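Local coordinates for serine-rich secreted cell wall anchored (LPXTG-motif ) protein (Lactobacillus reuteri ATCC 53608, PDB 5NXK) that probably serves as a cell-wall-attached adhesin in the dealings of a gut bacterium with its host, through a beta-solenoid of the pectate-lyase-like class, at residues His152-Gly157 with Asp187-Thr192; Ile223-Gly228 with Asp248-Ile253; Val241-Lys246 with Val273-Ile278. All blocks are in the same frame, centred on the assembly; numbering follows the deposited sequence.

Contact 1 (His152-Gly157 with Asp187-Thr192); sequences HRTPDG and DMWLLT
H152 and W189 form an offset edge-to-face aromatic pair, the imidazole turning its edge toward the face of the six-membered indole ring. Their centroids lie 5.5 Å apart with the planes at 63°. With its CG anti to the backbone N (chi1 -167°), W189 reaches out from strand 186-191 to the loop.

Apolar contacts gather at the far end of the indole. W189 CH2 receives T154 CG2 at 3.5 Å and H152 CB at 3.6 Å, both obliquely. Farther along the strand, L191 CD1 packs against H152 CD2 at 4.0 Å.

Polar chemistry mostly shapes the loop itself. A type I turn runs from T154 to G157, and T154 OG1 accepts from D156 N at 3.0 Å, an ST turn, while donating to G157 O at 2.6 Å. The hydroxyl is thereby committed to the turn, and CG2 is the branch presented to the tryptophan. R153 O lies at the indole edge, near its plane.

W189 NE1 donates a hydrogen bond to D226 OD2 of strand 221-226, and Y164 of strand 163-164 adds a second edge-to-face ring. The indole is therefore fixed directionally at its nitrogen, whereas the loop is laid over the sheet by less directional aromatic and methyl packing.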
loop_
_atom_site.group_PDB
_atom_site.type_symbol
_atom_site.label_atom_id
_atom_site.label_comp_id
_atom_site.label_asym_id
_atom_site.label_seq_id
_atom_site.Cartn_x
_atom_site.Cartn_y
_atom_site.Cartn_z
ATOM N N HIS A 152 14.875 1.893 1.109
ATOM C CA HIS A 152 15.382 1.790 -0.251
ATOM C C HIS A 152 16.057 3.094 -0.657
ATOM O O HIS A 152 15.671 4.175 -0.196
ATOM C CB HIS A 152 14.241 1.402 -1.201
ATOM C CG HIS A 152 14.683 1.124 -2.604
ATOM N ND1 HIS A 152 15.373 -0.018 -2.957
ATOM C CD2 HIS A 152 14.468 1.802 -3.756
ATOM C CE1 HIS A 152 15.602 -0.005 -4.258
ATOM N NE2 HIS A 152 15.060 1.086 -4.767
ATOM N N ARG A 153 17.080 2.995 -1.498
ATOM C CA ARG A 153 17.850 4.172 -1.886
ATOM C C ARG A 153 17.053 5.133 -2.773
ATOM O O ARG A 153 16.188 4.710 -3.537
ATOM C CB ARG A 153 19.130 3.751 -2.615
ATOM C CG ARG A 153 20.191 4.846 -2.674
ATOM C CD ARG A 153 21.223 4.588 -3.774
ATOM N NE ARG A 153 22.043 5.774 -4.005
ATOM C CZ ARG A 153 21.710 6.779 -4.811
ATOM N NH1 ARG A 153 20.581 6.739 -5.513
ATOM N NH2 ARG A 153 22.527 7.815 -4.942
ATOM N N THR A 154 17.337 6.427 -2.637
ATOM C CA THR A 154 16.839 7.456 -3.544
ATOM C C THR A 154 17.977 8.451 -3.768
ATOM O O THR A 154 18.957 8.438 -3.019
ATOM C CB THR A 154 15.616 8.209 -2.980
ATOM O OG1 THR A 154 16.066 9.175 -2.018
ATOM C CG2 THR A 154 14.596 7.261 -2.353
ATOM N N PRO A 155 17.852 9.331 -4.780
ATOM C CA PRO A 155 18.880 10.367 -4.931
ATOM C C PRO A 155 19.023 11.296 -3.718
ATOM O O PRO A 155 20.022 12.007 -3.632
ATOM C CB PRO A 155 18.401 11.161 -6.153
ATOM C CG PRO A 155 17.560 10.191 -6.917
ATOM C CD PRO A 155 16.871 9.367 -5.883
ATOM N N ASP A 156 18.051 11.299 -2.811
ATOM C CA ASP A 156 18.151 12.101 -1.595
ATOM C C ASP A 156 18.385 11.252 -0.352
ATOM O O ASP A 156 17.966 11.622 0.747
ATOM C CB ASP A 156 16.893 12.951 -1.402
ATOM C CG ASP A 156 16.728 14.005 -2.483
ATOM O OD1 ASP A 156 17.737 14.369 -3.127
ATOM O OD2 ASP A 156 15.592 14.487 -2.681
ATOM N N GLY A 157 19.026 10.102 -0.522
ATOM C CA GLY A 157 19.307 9.243 0.612
ATOM C C GLY A 157 18.253 8.161 0.754
ATOM O O GLY A 157 17.237 8.189 0.054
ATOM N N ASP A 187 4.409 7.572 2.837
ATOM C CA ASP A 187 3.145 6.868 3.083
ATOM C C ASP A 187 2.880 5.802 2.010
ATOM O O ASP A 187 2.518 4.671 2.329
ATOM C CB ASP A 187 1.958 7.837 3.139
ATOM C CG ASP A 187 2.054 8.851 4.291
ATOM O OD1 ASP A 187 2.788 8.609 5.278
ATOM O OD2 ASP A 187 1.372 9.899 4.206
ATOM N N MET A 188 3.055 6.168 0.741
ATOM C CA MET A 188 2.842 5.227 -0.371
ATOM C C MET A 188 3.993 5.343 -1.347
ATOM O O MET A 188 4.200 6.406 -1.928
ATOM C CB MET A 188 1.538 5.516 -1.112
ATOM C CG MET A 188 0.265 5.306 -0.310
ATOM S SD MET A 188 -1.173 5.817 -1.297
ATOM C CE MET A 188 -2.513 5.321 -0.217
ATOM N N TRP A 189 4.738 4.262 -1.541
ATOM C CA TRP A 189 5.835 4.270 -2.487
ATOM C C TRP A 189 5.557 3.223 -3.552
ATOM O O TRP A 189 5.574 2.027 -3.272
ATOM C CB TRP A 189 7.176 3.974 -1.795
ATOM C CG TRP A 189 8.375 4.269 -2.647
ATOM C CD1 TRP A 189 8.376 4.652 -3.957
ATOM C CD2 TRP A 189 9.752 4.246 -2.237
ATOM N NE1 TRP A 189 9.659 4.856 -4.388
ATOM C CE2 TRP A 189 10.522 4.618 -3.353
ATOM C CE3 TRP A 189 10.405 3.940 -1.035
ATOM C CZ2 TRP A 189 11.917 4.695 -3.307
ATOM C CZ3 TRP A 189 11.787 4.023 -0.992
ATOM C CH2 TRP A 189 12.528 4.397 -2.117
ATOM N N LEU A 190 5.300 3.685 -4.771
ATOM C CA LEU A 190 5.018 2.797 -5.888
ATOM C C LEU A 190 6.166 2.936 -6.870
ATOM O O LEU A 190 6.382 4.004 -7.444
ATOM C CB LEU A 190 3.685 3.127 -6.558
ATOM C CG LEU A 190 2.404 3.038 -5.710
ATOM C CD1 LEU A 190 2.148 4.323 -4.920
ATOM C CD2 LEU A 190 1.190 2.668 -6.572
ATOM N N LEU A 191 6.911 1.850 -7.033
ATOM C CA LEU A 191 8.126 1.843 -7.839
ATOM C C LEU A 191 8.105 0.650 -8.795
ATOM O O LEU A 191 7.683 -0.443 -8.416
ATOM C CB LEU A 191 9.366 1.780 -6.926
ATOM C CG LEU A 191 10.780 1.772 -7.529
ATOM C CD1 LEU A 191 11.764 2.530 -6.612
ATOM C CD2 LEU A 191 11.276 0.330 -7.791
ATOM N N THR A 192 8.552 0.848 -10.028
ATOM C CA THR A 192 8.819 -0.295 -10.894
ATOM C C THR A 192 10.299 -0.293 -11.241
ATOM O O THR A 192 10.920 0.752 -11.356
ATOM C CB THR A 192 7.974 -0.277 -12.190
ATOM O OG1 THR A 192 8.439 0.777 -13.051
ATOM C CG2 THR A 192 6.497 -0.032 -11.871
#

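Contact 2 (Ile223-Gly228 with Asp248-Ile253); sequences IKLDGG and DNVRII
L225 lodges its CD1 methyl in the notch between two side chains of the neighbouring strand, V250 CG1 at 3.9 Å and I252 CD1 at 4.1 Å. Beside it, I223 and V250 are paired on the same face of adjacent strands, I223 CB meeting V250 CG2 at 4.2 Å. Within the solenoid interior, I223 and V250 reach F233 while L225 and I252 reach N231, both on strand 230-235.

The backbones run parallel and close together, with I223 N bonded to N249 O, R251 N to I223 O, and L225 N to R251 O. Such in-register stacking of successive coils is the defining feature of a beta-solenoid. At the corner where the chain turns, N249 joins a column of asparagines, giving its ND2 to N222 OD1 and accepting at OD1 from N282 ND2.

On the opposite face K224 and R251 run abreast in the same direction. K224 NZ and R251 NE come within 4.0 Å, a like-charge approach probably eased by a water that accepts from both K224 NZ and R251 NH2. R251 bends at chi2 (141°), and its NH1 meets D248 OD2 in a salt bridge of 2.7 Å, almost in the guanidinium plane. D156 also approaches NH2, though the modelled separation is too short to be trusted in detail. One face of the guanidinium is lidded by I253 CD1, 3.5 Å off the plane and nearer its border than its middle.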
loop_
_atom_site.group_PDB
_atom_site.type_symbol
_atom_site.label_atom_id
_atom_site.label_comp_id
_atom_site.label_asym_id
_atom_site.label_seq_id
_atom_site.Cartn_x
_atom_site.Cartn_y
_atom_site.Cartn_z
ATOM N N ILE A 223 3.045 10.474 -1.281
ATOM C CA ILE A 223 3.020 9.541 -2.397
ATOM C C ILE A 223 4.268 9.720 -3.249
ATOM O O ILE A 223 4.563 10.811 -3.722
ATOM C CB ILE A 223 1.771 9.725 -3.282
ATOM C CG1 ILE A 223 0.484 9.563 -2.463
ATOM C CG2 ILE A 223 1.778 8.728 -4.447
ATOM C CD1 ILE A 223 -0.790 9.869 -3.282
ATOM N N LYS A 224 5.025 8.647 -3.406
ATOM C CA LYS A 224 6.178 8.687 -4.273
ATOM C C LYS A 224 5.946 7.716 -5.418
ATOM O O LYS A 224 5.730 6.520 -5.203
ATOM C CB LYS A 224 7.471 8.355 -3.514
ATOM C CG LYS A 224 8.691 8.637 -4.364
ATOM C CD LYS A 224 10.020 8.292 -3.712
ATOM C CE LYS A 224 11.145 8.764 -4.631
ATOM N NZ LYS A 224 12.180 9.531 -3.916
ATOM N N LEU A 225 5.975 8.249 -6.633
ATOM C CA LEU A 225 5.656 7.484 -7.833
ATOM C C LEU A 225 6.943 7.317 -8.653
ATOM O O LEU A 225 7.556 8.310 -9.056
ATOM C CB LEU A 225 4.568 8.200 -8.649
ATOM C CG LEU A 225 3.192 8.401 -7.983
ATOM C CD1 LEU A 225 2.283 9.295 -8.839
ATOM C CD2 LEU A 225 2.499 7.074 -7.653
ATOM N N ASP A 226 7.369 6.069 -8.855
ATOM C CA ASP A 226 8.609 5.766 -9.566
ATOM C C ASP A 226 8.381 4.696 -10.643
ATOM O O ASP A 226 9.154 3.740 -10.750
ATOM C CB ASP A 226 9.692 5.308 -8.580
ATOM C CG ASP A 226 10.368 6.476 -7.861
ATOM O OD1 ASP A 226 10.683 7.495 -8.523
ATOM O OD2 ASP A 226 10.556 6.389 -6.627
ATOM N N GLY A 227 7.291 4.839 -11.398
ATOM C CA GLY A 227 7.013 4.012 -12.567
ATOM C C GLY A 227 7.979 4.276 -13.715
ATOM O O GLY A 227 8.280 5.435 -14.021
ATOM N N GLY A 228 8.467 3.213 -14.352
ATOM C CA GLY A 228 9.398 3.368 -15.461
ATOM C C GLY A 228 8.811 3.997 -16.718
ATOM O O GLY A 228 9.537 4.640 -17.472
ATOM N N ASP A 248 7.031 16.850 0.193
ATOM C CA ASP A 248 6.128 16.879 -0.970
ATOM C C ASP A 248 4.894 16.023 -0.704
ATOM O O ASP A 248 4.971 15.051 0.031
ATOM C CB ASP A 248 6.808 16.363 -2.253
ATOM C CG ASP A 248 8.171 17.004 -2.525
ATOM O OD1 ASP A 248 8.312 18.243 -2.440
ATOM O OD2 ASP A 248 9.097 16.249 -2.888
ATOM N N ASN A 249 3.755 16.362 -1.300
ATOM C CA ASN A 249 2.603 15.452 -1.190
ATOM C C ASN A 249 2.685 14.341 -2.236
ATOM O O ASN A 249 2.494 13.168 -1.913
ATOM C CB ASN A 249 1.284 16.201 -1.325
ATOM C CG ASN A 249 1.149 17.313 -0.319
ATOM O OD1 ASN A 249 1.052 18.486 -0.685
ATOM N ND2 ASN A 249 1.159 16.958 0.959
ATOM N N VAL A 250 2.980 14.710 -3.484
ATOM C CA VAL A 250 3.231 13.716 -4.534
ATOM C C VAL A 250 4.565 14.015 -5.184
ATOM O O VAL A 250 4.829 15.143 -5.615
ATOM C CB VAL A 250 2.138 13.683 -5.628
ATOM C CG1 VAL A 250 2.453 12.574 -6.660
ATOM C CG2 VAL A 250 0.763 13.473 -5.008
ATOM N N ARG A 251 5.413 12.997 -5.248
ATOM C CA ARG A 251 6.736 13.169 -5.817
ATOM C C ARG A 251 6.954 12.272 -7.027
ATOM O O ARG A 251 6.836 11.060 -6.930
ATOM C CB ARG A 251 7.784 12.872 -4.762
ATOM C CG ARG A 251 9.226 12.919 -5.222
ATOM C CD ARG A 251 9.961 13.557 -4.062
ATOM N NE ARG A 251 11.400 13.494 -4.142
ATOM C CZ ARG A 251 12.206 14.419 -3.640
ATOM N NH1 ARG A 251 11.709 15.505 -3.044
ATOM N NH2 ARG A 251 13.516 14.265 -3.750
ATOM N N ILE A 252 7.258 12.885 -8.169
ATOM C CA ILE A 252 7.603 12.139 -9.367
ATOM C C ILE A 252 8.965 12.593 -9.867
ATOM O O ILE A 252 9.071 13.526 -10.661
ATOM C CB ILE A 252 6.567 12.316 -10.467
ATOM C CG1 ILE A 252 5.155 12.137 -9.887
ATOM C CG2 ILE A 252 6.834 11.307 -11.607
ATOM C CD1 ILE A 252 4.050 12.355 -10.883
ATOM N N ILE A 253 9.998 11.920 -9.380
ATOM C CA ILE A 253 11.378 12.212 -9.742
ATOM C C ILE A 253 12.074 10.883 -10.024
ATOM O O ILE A 253 12.076 9.997 -9.169
ATOM C CB ILE A 253 12.117 12.986 -8.608
ATOM C CG1 ILE A 253 11.501 14.383 -8.411
ATOM C CG2 ILE A 253 13.598 13.127 -8.929
ATOM C CD1 ILE A 253 12.158 15.195 -7.257
HETATM O O HOH W 1 13.598 9.515 -7.007
HETATM O O HOH W 2 13.883 11.702 -5.091
HETATM O O HOH W 3 9.512 9.800 -7.514
#

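Contact 3 (Val241-Lys246 with Val273-Ile278); sequences VKMSAK and VHLEVI
V241 and V273 begin a run of parallel pairing that can be read as an account of donors and acceptors. H274 N gives to V241 O, and M243 N to H274 O; E276 N then gives to M243 O, and A245 N to E276 O, the four bonds spanning 2.8 to 3.1 Å. The last bond departs from the pattern: I278 N turns to K246 O at 2.9 Å, coming from 45° above the carbonyl plane, while A245 O is met by the CA of V277 in a CA-H...O contact.

M243 O and E276 O each accept a second hydrogen bond besides the strand pairing. M243 O takes one from a water at 2.9 Å, and the same water lies 2.7 Å from H274 ND1 in the plane of the imidazole, tying the ring back to the strand beside it. E276 O receives the side-chain amide of N249, and S244 O is taken by N222 ND2. S244 OG has a weak hydrogen bond with I216 N, and E276 OE2 finds a donor in Q304 NE2.

V241, M243, V273 and L275 line one face of the sheet. M243 and L275 lie alongside each other, and the bend at the end of the methionine (chi3 -60°) brings its CE to 3.6 Å from L275 CD2.

The axes of 241-244 and 273-277 come within 4.7 Å and diverge by 2°, as adjacent coils in one long solenoid sheet. Strand 210-214 continues it beyond 240-244, strand 298-303 beyond 272-277, and strands 221-226 and 248-252 meet its M243 and L275 side.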
loop_
_atom_site.group_PDB
_atom_site.type_symbol
_atom_site.label_atom_id
_atom_site.label_comp_id
_atom_site.label_asym_id
_atom_site.label_seq_id
_atom_site.Cartn_x
_atom_site.Cartn_y
_atom_site.Cartn_z
ATOM N N VAL A 241 -9.892 14.470 -0.764
ATOM C CA VAL A 241 -8.517 14.110 -0.467
ATOM C C VAL A 241 -7.897 15.138 0.463
ATOM O O VAL A 241 -7.970 16.341 0.199
ATOM C CB VAL A 241 -7.678 14.001 -1.755
ATOM C CG1 VAL A 241 -6.181 13.856 -1.431
ATOM C CG2 VAL A 241 -8.166 12.838 -2.625
ATOM N N LYS A 242 -7.287 14.672 1.548
ATOM C CA LYS A 242 -6.598 15.571 2.464
ATOM C C LYS A 242 -5.256 14.969 2.794
ATOM O O LYS A 242 -5.203 13.886 3.373
ATOM C CB LYS A 242 -7.365 15.771 3.779
ATOM C CG LYS A 242 -8.720 16.426 3.718
ATOM C CD LYS A 242 -9.318 16.386 5.128
ATOM C CE LYS A 242 -10.306 17.504 5.386
ATOM N NZ LYS A 242 -11.622 17.224 4.763
ATOM N N MET A 243 -4.175 15.637 2.412
ATOM C CA MET A 243 -2.849 15.116 2.714
ATOM C C MET A 243 -1.893 16.204 3.189
ATOM O O MET A 243 -1.943 17.351 2.726
ATOM C CB MET A 243 -2.245 14.393 1.488
ATOM C CG MET A 243 -3.162 13.358 0.844
ATOM S SD MET A 243 -2.354 12.347 -0.420
ATOM C CE MET A 243 -1.839 13.547 -1.611
ATOM N N SER A 244 -0.983 15.820 4.077
ATOM C CA SER A 244 0.084 16.720 4.480
ATOM C C SER A 244 1.358 15.923 4.753
ATOM O O SER A 244 1.297 14.787 5.204
ATOM C CB SER A 244 -0.316 17.526 5.714
ATOM O OG SER A 244 -0.521 16.668 6.826
ATOM N N ALA A 245 2.504 16.531 4.456
ATOM C CA ALA A 245 3.808 15.896 4.620
ATOM C C ALA A 245 4.842 16.994 4.794
ATOM O O ALA A 245 4.546 18.149 4.515
ATOM C CB ALA A 245 4.146 15.019 3.423
ATOM N N LYS A 246 6.046 16.655 5.252
ATOM C CA LYS A 246 7.063 17.689 5.453
ATOM C C LYS A 246 7.549 18.263 4.126
ATOM O O LYS A 246 7.704 19.476 3.996
ATOM C CB LYS A 246 8.255 17.149 6.254
ATOM C CG LYS A 246 7.915 16.663 7.656
ATOM C CD LYS A 246 9.152 16.054 8.320
ATOM C CE LYS A 246 8.850 15.529 9.707
ATOM N NZ LYS A 246 10.008 14.780 10.277
ATOM N N VAL A 273 -9.658 18.653 -2.979
ATOM C CA VAL A 273 -8.309 18.213 -2.645
ATOM C C VAL A 273 -7.616 19.295 -1.817
ATOM O O VAL A 273 -7.569 20.454 -2.215
ATOM C CB VAL A 273 -7.495 17.897 -3.925
ATOM C CG1 VAL A 273 -6.058 17.553 -3.599
ATOM C CG2 VAL A 273 -8.147 16.758 -4.717
ATOM N N HIS A 274 -7.125 18.921 -0.645
ATOM C CA HIS A 274 -6.440 19.849 0.230
ATOM C C HIS A 274 -5.074 19.280 0.575
ATOM O O HIS A 274 -4.960 18.186 1.142
ATOM C CB HIS A 274 -7.250 20.107 1.498
ATOM C CG HIS A 274 -6.650 21.147 2.385
ATOM N ND1 HIS A 274 -5.524 20.912 3.150
ATOM C CD2 HIS A 274 -7.002 22.434 2.619
ATOM C CE1 HIS A 274 -5.217 22.006 3.822
ATOM N NE2 HIS A 274 -6.097 22.945 3.516
ATOM N N LEU A 275 -4.033 20.023 0.218
ATOM C CA LEU A 275 -2.670 19.516 0.318
ATOM C C LEU A 275 -1.805 20.521 1.039
ATOM O O LEU A 275 -1.909 21.722 0.781
ATOM C CB LEU A 275 -2.092 19.244 -1.074
ATOM C CG LEU A 275 -2.892 18.340 -2.005
ATOM C CD1 LEU A 275 -2.182 18.261 -3.350
ATOM C CD2 LEU A 275 -3.095 16.952 -1.416
ATOM N N GLU A 276 -0.928 20.034 1.910
ATOM C CA GLU A 276 -0.068 20.928 2.668
ATOM C C GLU A 276 1.331 20.342 2.820
ATOM O O GLU A 276 1.466 19.164 3.101
ATOM C CB GLU A 276 -0.671 21.209 4.051
ATOM C CG GLU A 276 0.149 22.197 4.871
ATOM C CD GLU A 276 -0.612 22.751 6.062
ATOM O OE1 GLU A 276 -1.858 22.603 6.106
ATOM O OE2 GLU A 276 0.039 23.347 6.945
ATOM N N VAL A 277 2.363 21.158 2.606
ATOM C CA VAL A 277 3.745 20.741 2.869
ATOM C C VAL A 277 4.494 21.837 3.629
ATOM O O VAL A 277 3.974 22.930 3.814
ATOM C CB VAL A 277 4.526 20.419 1.566
ATOM C CG1 VAL A 277 3.883 19.234 0.798
ATOM C CG2 VAL A 277 4.644 21.656 0.685
ATOM N N ILE A 278 5.735 21.565 4.022
ATOM C CA ILE A 278 6.531 22.562 4.720
ATOM C C ILE A 278 7.663 23.088 3.833
ATOM O O ILE A 278 7.734 24.288 3.583
ATOM C CB ILE A 278 7.130 22.010 6.031
ATOM C CG1 ILE A 278 6.030 21.440 6.928
ATOM C CG2 ILE A 278 7.893 23.099 6.782
ATOM C CD1 ILE A 278 6.538 20.913 8.258
HETATM O O HOH W 4 -3.862 18.975 4.157
#

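Contacts 2 and 3 are the same kind of event on two faces of the solenoid, in-register strand pairing, and their segments alternate because strand 240-244 leads round a corner into 248-252. That corner joins them physically, N249 of contact 2 packing against L275 and V277 of contact 3. Contact 1 differs, being a loop laid over a sheet rather than a strand beside one. It shares contact 2's sheet, where 186-191 and 221-226 are neighbours. Contacts 1 and 2 are largely buried; contact 3 is partly so, with K242 exposed. Chemistry follows place: aromatic packing in contact 1, hydrocarbon interior and charged outer face in contact 2, backbone bonding over an apolar inner face in contact 3.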